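Local coordinates for protein endo-1,4-beta-xylanase (PDB 3KST) that probably hydrolyses glycosidic bonds in xylan-type polysaccharides as a family 43 glycoside hydrolase and binds a calcium ion, at residues D138-L143 / V156-D161; I24-V29 / I265-W270. All blocks are in the same frame, centred on the assembly; numbering follows the deposited sequence.

Interaction 1 (D138-L143 / V156-D161); sequences DGTPYL and VAQMTD
Residues 141-143 run antiparallel to residues 156-158, their axes at 151° to each other. Leu143 and Ala157 form a hydrogen-bonded pair: Leu143 N reaches Ala157 O at 3.0 Å, and Ala157 N returns a bond to Leu143 O. Tyr142 and Gln158 are the non-hydrogen-bonded pair beside it. Met159 N adds a hydrogen bond to Pro141 O at 3.0 Å, coming from above the carbonyl plane. On the face of Tyr142, Gln158 puts CG anti to its backbone N (chi1 -176°) and stays extended. It crosses Thr140 at about a right angle, with Thr140 CG2 3.6 Å from Gln158 CG. Replacing Gln158 by an alanine would probably leave that methyl without its partner and open a gap over Thr140. Selenomethionine Met159 sets its CG 3.9 Å from Leu143 CB. Met159 CB lies 3.8 Å from Pro141 CG. The contact lies at the end of the hairpin 141-148/152-158 away from its turn. Strands 129-135 and 172-175 flank this hairpin in an antiparallel four-stranded sheet, a blade of the family's five-bladed beta-propeller. Phe96 of strand 92-99 touches both Leu143 and Met159.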
ATOM      1  N   ASP A 138      11.851 -17.365  -6.812  1.00 16.69           N
ATOM      2  CA  ASP A 138      12.863 -17.354  -7.889  0.50 17.46           C
ATOM      3  C   ASP A 138      13.992 -16.313  -7.673  1.00 17.23           C
ATOM      4  O   ASP A 138      15.069 -16.383  -8.286  1.00 17.53           O
ATOM      5  CB  ASP A 138      12.043 -16.953  -9.147  0.50 18.00           C
ATOM      6  CG  ASP A 138      12.785 -17.013 -10.442  0.50 19.54           C
ATOM      7  OD1 ASP A 138      13.938 -17.453 -10.541  0.50 19.82           O
ATOM      8  OD2 ASP A 138      12.124 -16.604 -11.405  0.50 23.01           O
ATOM      9  N   GLY A 139      13.698 -15.280  -6.874  1.00 16.93           N
ATOM     10  CA  GLY A 139      14.588 -14.122  -6.691  1.00 16.27           C
ATOM     11  C   GLY A 139      14.283 -12.945  -7.626  1.00 15.25           C
ATOM     12  O   GLY A 139      14.905 -11.895  -7.497  1.00 16.26           O
ATOM     13  N   THR A 140      13.306 -13.097  -8.518  1.00 14.25           N
ATOM     14  CA  THR A 140      12.956 -12.090  -9.516  1.00 13.64           C
ATOM     15  C   THR A 140      12.079 -11.009  -8.869  1.00 12.79           C
ATOM     16  O   THR A 140      11.018 -11.343  -8.321  1.00 12.07           O
ATOM     17  CB  THR A 140      12.205 -12.742 -10.711  1.00 13.05           C
ATOM     18  OG1 THR A 140      13.024 -13.803 -11.270  1.00 15.51           O
ATOM     19  CG2 THR A 140      11.795 -11.717 -11.812  1.00 12.80           C
ATOM     20  N   PRO A 141      12.499  -9.730  -8.959  1.00 12.27           N
ATOM     21  CA  PRO A 141      11.687  -8.619  -8.417  1.00 12.42           C
ATOM     22  C   PRO A 141      10.606  -8.170  -9.402  1.00 12.58           C
ATOM     23  O   PRO A 141      10.892  -8.052 -10.594  1.00 12.85           O
ATOM     24  CB  PRO A 141      12.730  -7.509  -8.226  1.00 12.64           C
ATOM     25  CG  PRO A 141      13.725  -7.756  -9.286  1.00 12.40           C
ATOM     26  CD  PRO A 141      13.807  -9.240  -9.438  1.00 12.21           C
ATOM     27  N   TYR A 142       9.386  -7.932  -8.903  1.00 11.71           N
ATOM     28  CA  TYR A 142       8.266  -7.396  -9.699  1.00 11.07           C
ATOM     29  C   TYR A 142       7.729  -6.147  -9.021  1.00 10.26           C
ATOM     30  O   TYR A 142       7.606  -6.136  -7.790  1.00 12.12           O
ATOM     31  CB  TYR A 142       7.132  -8.414  -9.843  1.00 10.31           C
ATOM     32  CG  TYR A 142       7.559  -9.660 -10.545  1.00  9.60           C
ATOM     33  CD1 TYR A 142       7.579  -9.730 -11.937  1.00  9.55           C
ATOM     34  CD2 TYR A 142       7.956 -10.793  -9.810  1.00 11.03           C
ATOM     35  CE1 TYR A 142       7.980 -10.911 -12.594  1.00  9.84           C
ATOM     36  CE2 TYR A 142       8.348 -11.958 -10.449  1.00 13.10           C
ATOM     37  CZ  TYR A 142       8.378 -12.005 -11.839  1.00 11.69           C
ATOM     38  OH  TYR A 142       8.763 -13.175 -12.435  1.00 12.23           O
ATOM     39  N   LEU A 143       7.424  -5.113  -9.807  1.00  9.62           N
ATOM     40  CA  LEU A 143       6.798  -3.879  -9.311  1.00  9.05           C
ATOM     41  C   LEU A 143       5.424  -3.735  -9.943  1.00  9.43           C
ATOM     42  O   LEU A 143       5.286  -3.758 -11.195  1.00  8.98           O
ATOM     43  CB  LEU A 143       7.642  -2.623  -9.604  1.00  8.99           C
ATOM     44  CG  LEU A 143       7.197  -1.343  -8.865  1.00  7.92           C
ATOM     45  CD1 LEU A 143       7.459  -1.521  -7.385  1.00  8.37           C
ATOM     46  CD2 LEU A 143       7.965  -0.080  -9.338  1.00 11.56           C
ATOM     47  N   VAL A 156       2.153  -4.359 -14.189  1.00  9.15           N
ATOM     48  CA  VAL A 156       3.313  -4.942 -13.547  1.00  8.53           C
ATOM     49  C   VAL A 156       4.445  -4.973 -14.561  1.00  9.56           C
ATOM     50  O   VAL A 156       4.175  -4.991 -15.784  1.00  9.85           O
ATOM     51  CB  VAL A 156       3.013  -6.379 -13.039  1.00  8.56           C
ATOM     52  CG1 VAL A 156       2.679  -7.317 -14.256  1.00  7.64           C
ATOM     53  CG2 VAL A 156       4.172  -6.932 -12.157  1.00  8.56           C
ATOM     54  N   ALA A 157       5.673  -4.904 -14.045  1.00  9.76           N
ATOM     55  CA  ALA A 157       6.890  -5.105 -14.832  1.00 10.64           C
ATOM     56  C   ALA A 157       7.965  -5.675 -13.920  1.00 10.95           C
ATOM     57  O   ALA A 157       7.972  -5.413 -12.749  1.00 10.40           O
ATOM     58  CB  ALA A 157       7.376  -3.811 -15.428  1.00  9.82           C
ATOM     59  N   GLN A 158       8.864  -6.471 -14.486  1.00 11.45           N
ATOM     60  CA  GLN A 158      10.010  -6.976 -13.739  1.00 12.27           C
ATOM     61  C   GLN A 158      10.957  -5.800 -13.515  1.00 11.66           C
ATOM     62  O   GLN A 158      11.078  -4.921 -14.387  1.00 12.39           O
ATOM     63  CB  GLN A 158      10.712  -8.062 -14.558  1.00 13.28           C
ATOM     64  CG  GLN A 158      11.863  -8.745 -13.870  1.00 15.59           C
ATOM     65  CD  GLN A 158      12.638  -9.659 -14.804  1.00 17.11           C
ATOM     66  OE1 GLN A 158      12.122 -10.102 -15.835  1.00 16.65           O
ATOM     67  NE2 GLN A 158      13.892  -9.964 -14.432  1.00 18.70           N
HETATM   68  N   MSE A 159      11.591  -5.755 -12.341  1.00 10.79           N
HETATM   69  CA  MSE A 159      12.592  -4.722 -12.048  1.00 10.96           C
HETATM   70  C   MSE A 159      13.986  -5.237 -12.402  1.00 12.04           C
HETATM   71  O   MSE A 159      14.216  -6.446 -12.502  1.00 13.21           O
HETATM   72  CB  MSE A 159      12.615  -4.309 -10.559  1.00 10.66           C
HETATM   73  CG  MSE A 159      11.295  -3.812 -10.001  1.00 11.73           C
HETATM   74 SE   MSE A 159      11.543  -2.550  -8.549  0.75 10.38          SE
HETATM   75  CE  MSE A 159      11.980  -1.032  -9.614  1.00 15.34           C
ATOM     76  N   THR A 160      14.924  -4.306 -12.563  1.00 12.54           N
ATOM     77  CA  THR A 160      16.332  -4.679 -12.685  1.00 13.38           C
ATOM     78  C   THR A 160      16.832  -5.201 -11.308  1.00 14.30           C
ATOM     79  O   THR A 160      16.126  -5.089 -10.288  1.00 13.70           O
ATOM     80  CB  THR A 160      17.172  -3.497 -13.200  1.00 12.70           C
ATOM     81  OG1 THR A 160      16.976  -2.362 -12.354  1.00 12.67           O
ATOM     82  CG2 THR A 160      16.745  -3.096 -14.632  1.00 13.38           C
ATOM     83  N   ASP A 161      18.057  -5.735 -11.286  1.00 14.68           N
ATOM     84  CA  ASP A 161      18.657  -6.320 -10.074  1.00 15.84           C
ATOM     85  C   ASP A 161      18.808  -5.280  -8.954  1.00 15.51           C
ATOM     86  O   ASP A 161      18.650  -5.606  -7.789  1.00 15.84           O
ATOM     87  CB  ASP A 161      20.068  -6.912 -10.361  1.00 16.82           C
ATOM     88  CG  ASP A 161      20.068  -8.083 -11.372  1.00 20.53           C
ATOM     89  OD1 ASP A 161      19.119  -8.899 -11.418  1.00 24.96           O
ATOM     90  OD2 ASP A 161      21.074  -8.222 -12.117  1.00 23.56           O
TER

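Interaction 2 (I24-V29 / I265-W270); sequences IADPYV and IFHAHW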
ATOM      1  N   ILE A  24      -2.960   8.821   8.655  1.00  8.73           N
ATOM      2  CA  ILE A  24      -2.404   8.594   7.290  1.00  8.92           C
ATOM      3  C   ILE A  24      -3.444   7.927   6.386  1.00  9.39           C
ATOM      4  O   ILE A  24      -4.386   7.268   6.867  1.00  8.42           O
ATOM      5  CB  ILE A  24      -1.128   7.696   7.291  1.00  9.55           C
ATOM      6  CG1 ILE A  24      -1.405   6.308   7.933  1.00  9.66           C
ATOM      7  CG2 ILE A  24       0.028   8.395   8.033  1.00  8.79           C
ATOM      8  CD1 ILE A  24      -0.209   5.361   8.021  1.00 10.39           C
ATOM      9  N   ALA A  25      -3.248   8.116   5.080  1.00  8.98           N
ATOM     10  CA  ALA A  25      -3.997   7.417   4.040  1.00  8.80           C
ATOM     11  C   ALA A  25      -3.017   6.421   3.386  1.00  9.55           C
ATOM     12  O   ALA A  25      -1.808   6.430   3.655  1.00  9.56           O
ATOM     13  CB  ALA A  25      -4.551   8.398   3.007  1.00 10.09           C
ATOM     14  N   ASP A  26      -3.562   5.570   2.532  1.00  8.68           N
ATOM     15  CA  ASP A  26      -2.800   4.588   1.740  1.00  8.20           C
ATOM     16  C   ASP A  26      -1.756   3.822   2.578  1.00  8.28           C
ATOM     17  O   ASP A  26      -0.572   3.718   2.163  1.00  8.44           O
ATOM     18  CB  ASP A  26      -2.117   5.366   0.601  1.00  8.06           C
ATOM     19  CG  ASP A  26      -3.083   6.259  -0.198  1.00  8.46           C
ATOM     20  OD1 ASP A  26      -4.279   5.885  -0.409  1.00  5.28           O
ATOM     21  OD2 ASP A  26      -2.638   7.335  -0.663  1.00  8.86           O
ATOM     22  N   PRO A  27      -2.153   3.355   3.791  1.00  7.35           N
ATOM     23  CA  PRO A  27      -1.196   2.769   4.706  1.00  7.67           C
ATOM     24  C   PRO A  27      -0.479   1.485   4.293  1.00  7.78           C
ATOM     25  O   PRO A  27      -1.007   0.652   3.533  1.00  7.18           O
ATOM     26  CB  PRO A  27      -2.053   2.530   5.979  1.00  7.13           C
ATOM     27  CG  PRO A  27      -3.368   2.184   5.411  1.00  6.76           C
ATOM     28  CD  PRO A  27      -3.507   3.268   4.382  1.00  6.79           C
ATOM     29  N   TYR A  28       0.760   1.391   4.778  1.00  8.32           N
ATOM     30  CA  TYR A  28       1.584   0.194   4.669  1.00  8.53           C
ATOM     31  C   TYR A  28       2.297  -0.071   6.000  1.00  9.12           C
ATOM     32  O   TYR A  28       2.882   0.855   6.558  1.00 10.21           O
ATOM     33  CB  TYR A  28       2.653   0.366   3.575  1.00  8.37           C
ATOM     34  CG  TYR A  28       3.415  -0.904   3.348  1.00  6.49           C
ATOM     35  CD1 TYR A  28       2.959  -1.853   2.435  1.00  9.49           C
ATOM     36  CD2 TYR A  28       4.566  -1.205   4.114  1.00  7.35           C
ATOM     37  CE1 TYR A  28       3.661  -3.088   2.253  1.00 10.41           C
ATOM     38  CE2 TYR A  28       5.271  -2.417   3.927  1.00 12.05           C
ATOM     39  CZ  TYR A  28       4.820  -3.342   3.021  1.00 11.20           C
ATOM     40  OH  TYR A  28       5.505  -4.519   2.875  1.00 12.56           O
ATOM     41  N   VAL A  29       2.322  -1.331   6.435  1.00  9.72           N
ATOM     42  CA  VAL A  29       3.009  -1.784   7.646  1.00 10.39           C
ATOM     43  C   VAL A  29       4.119  -2.809   7.323  1.00 10.90           C
ATOM     44  O   VAL A  29       3.877  -3.828   6.653  1.00 11.16           O
ATOM     45  CB  VAL A  29       1.989  -2.352   8.694  1.00  9.97           C
ATOM     46  CG1 VAL A  29       2.659  -3.250   9.757  1.00  9.82           C
ATOM     47  CG2 VAL A  29       1.246  -1.191   9.354  1.00  9.36           C
ATOM     48  N   ILE A 265      -4.135  -3.481   7.031  1.00 10.40           N
ATOM     49  CA  ILE A 265      -4.245  -2.065   7.418  1.00 10.66           C
ATOM     50  C   ILE A 265      -4.882  -1.335   6.241  1.00 10.94           C
ATOM     51  O   ILE A 265      -4.579  -1.654   5.090  1.00 11.09           O
ATOM     52  CB  ILE A 265      -2.878  -1.449   7.853  1.00 11.65           C
ATOM     53  CG1 ILE A 265      -3.065  -0.057   8.455  1.00  9.52           C
ATOM     54  CG2 ILE A 265      -1.853  -1.423   6.717  1.00 10.03           C
ATOM     55  CD1 ILE A 265      -1.749   0.474   9.077  1.00 11.10           C
ATOM     56  N   PHE A 266      -5.739  -0.365   6.516  1.00 10.96           N
ATOM     57  CA  PHE A 266      -6.427   0.386   5.463  1.00 10.36           C
ATOM     58  C   PHE A 266      -6.889   1.732   6.006  1.00  9.71           C
ATOM     59  O   PHE A 266      -6.933   1.910   7.213  1.00  9.84           O
ATOM     60  CB  PHE A 266      -7.654  -0.389   4.924  1.00 11.06           C
ATOM     61  CG  PHE A 266      -8.707  -0.668   5.971  1.00 12.60           C
ATOM     62  CD1 PHE A 266      -8.594  -1.778   6.801  1.00 12.99           C
ATOM     63  CD2 PHE A 266      -9.781   0.205   6.159  1.00 12.69           C
ATOM     64  CE1 PHE A 266      -9.547  -2.032   7.800  1.00 14.92           C
ATOM     65  CE2 PHE A 266     -10.767  -0.032   7.144  1.00 14.64           C
ATOM     66  CZ  PHE A 266     -10.645  -1.170   7.972  1.00 14.17           C
ATOM     67  N   HIS A 267      -7.203   2.651   5.102  1.00  9.18           N
ATOM     68  CA  HIS A 267      -7.743   3.953   5.477  1.00  9.50           C
ATOM     69  C   HIS A 267      -9.259   3.991   5.311  1.00  9.63           C
ATOM     70  O   HIS A 267      -9.883   3.107   4.705  1.00  9.66           O
ATOM     71  CB  HIS A 267      -7.068   5.118   4.737  1.00 10.14           C
ATOM     72  CG  HIS A 267      -7.449   5.247   3.301  1.00 10.57           C
ATOM     73  ND1 HIS A 267      -6.519   5.195   2.286  1.00 11.34           N
ATOM     74  CD2 HIS A 267      -8.650   5.430   2.698  1.00  9.19           C
ATOM     75  CE1 HIS A 267      -7.128   5.349   1.125  1.00 10.82           C
ATOM     76  NE2 HIS A 267      -8.424   5.480   1.347  1.00 12.30           N
ATOM     77  N   ALA A 268      -9.847   5.053   5.834  1.00  9.50           N
ATOM     78  CA  ALA A 268     -11.262   5.337   5.669  1.00  9.27           C
ATOM     79  C   ALA A 268     -11.429   6.854   5.729  1.00  9.27           C
ATOM     80  O   ALA A 268     -10.522   7.559   6.180  1.00  8.73           O
ATOM     81  CB  ALA A 268     -12.044   4.668   6.761  1.00 10.19           C
ATOM     82  N   HIS A 269     -12.561   7.361   5.252  1.00  9.02           N
ATOM     83  CA  HIS A 269     -12.864   8.784   5.393  1.00  9.93           C
ATOM     84  C   HIS A 269     -12.871   9.194   6.872  1.00 10.04           C
ATOM     85  O   HIS A 269     -13.009   8.327   7.772  1.00  9.95           O
ATOM     86  CB  HIS A 269     -14.217   9.153   4.774  1.00  9.40           C
ATOM     87  CG  HIS A 269     -14.274   9.000   3.290  1.00 11.58           C
ATOM     88  ND1 HIS A 269     -15.460   8.880   2.597  1.00 13.59           N
ATOM     89  CD2 HIS A 269     -13.286   8.908   2.366  1.00 13.97           C
ATOM     90  CE1 HIS A 269     -15.201   8.756   1.306  1.00 12.85           C
ATOM     91  NE2 HIS A 269     -13.887   8.767   1.137  1.00 12.98           N
ATOM     92  N   TRP A 270     -12.646  10.487   7.109  1.00 10.51           N
ATOM     93  CA  TRP A 270     -12.697  11.050   8.458  1.00 10.95           C
ATOM     94  C   TRP A 270     -14.008  10.677   9.162  1.00 11.84           C
ATOM     95  O   TRP A 270     -13.999  10.290  10.323  1.00 12.45           O
ATOM     96  CB  TRP A 270     -12.498  12.559   8.425  1.00 11.43           C
ATOM     97  CG  TRP A 270     -12.709  13.187   9.718  1.00 11.88           C
ATOM     98  CD1 TRP A 270     -13.781  13.926  10.079  1.00 12.07           C
ATOM     99  CD2 TRP A 270     -11.885  13.066  10.892  1.00 11.62           C
ATOM    100  NE1 TRP A 270     -13.673  14.315  11.380  1.00 13.75           N
ATOM    101  CE2 TRP A 270     -12.523  13.794  11.910  1.00 12.49           C
ATOM    102  CE3 TRP A 270     -10.663  12.433  11.173  1.00 14.09           C
ATOM    103  CZ2 TRP A 270     -11.993  13.904  13.204  1.00 11.33           C
ATOM    104  CZ3 TRP A 270     -10.144  12.534  12.448  1.00 12.86           C
ATOM    105  CH2 TRP A 270     -10.815  13.289  13.450  1.00 11.97           C
TER
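In the five-bladed beta-propeller of family 43, this contact lies at the predicted active site. It brings residues 24-29, which lead into strand 27-32, against the end of strand 262-268. Asp26, the predicted proton acceptor, sits where the chain turns a corner. Its backbone N gives a hydrogen bond to His267 ND1 at 3.0 Å, with an N-H...N angle of 167°. The donor lies close to the imidazole plane, at the ring edge. His267 places its ring between its own backbone N and carbonyl carbon (chi1 73°), which brings the ring up beside Asp26. The two side chains run side by side, with carboxylate and ring planes 61° apart. Asp26 OD1 comes within 3.3 Å of His267 CE1, while Asp26 OD2 is hydrogen-bonded to Thr41 OG1. The ring of Tyr215 lies nearly parallel to that of His267. His251, a calcium ligand, touches both Asp26 and His267. The bond to His267 ND1 probably helps hold the backbone of Asp26 in place near His251. Further along, Pro27 CG meets the backbone of Phe266, 3.5 Å from Phe266 CA. Pro27 CB also meets Ile265 CG1 at 3.7 Å. Ile265 extends its chain to cross Val29 at about a right angle. There Ile265 CD1 presses on Val29 CG2 at 3.4 Å, a close approach for two methyl carbons.

The two contacts lie in different sheets of the propeller. Their centres are about 26 Å apart, and their nearest atoms are about 10 Å apart without touching. Interaction 1 pairs neighbouring strands of a four-stranded sheet. Interaction 2 brings together strands 27-32 and 262-268, which lie far apart along the chain. Interaction 1 is nested inside the loop that interaction 2 closes, so residues 24-29 come first and 265-270 last. Interaction 2 is the nearer to the calcium ion: the side chain of Tyr28 is about 5 Å from it, that of Leu143 about 10 Å. Interaction 2 thus joins early and late parts of the propeller at the predicted active site, while interaction 1 is local to one blade.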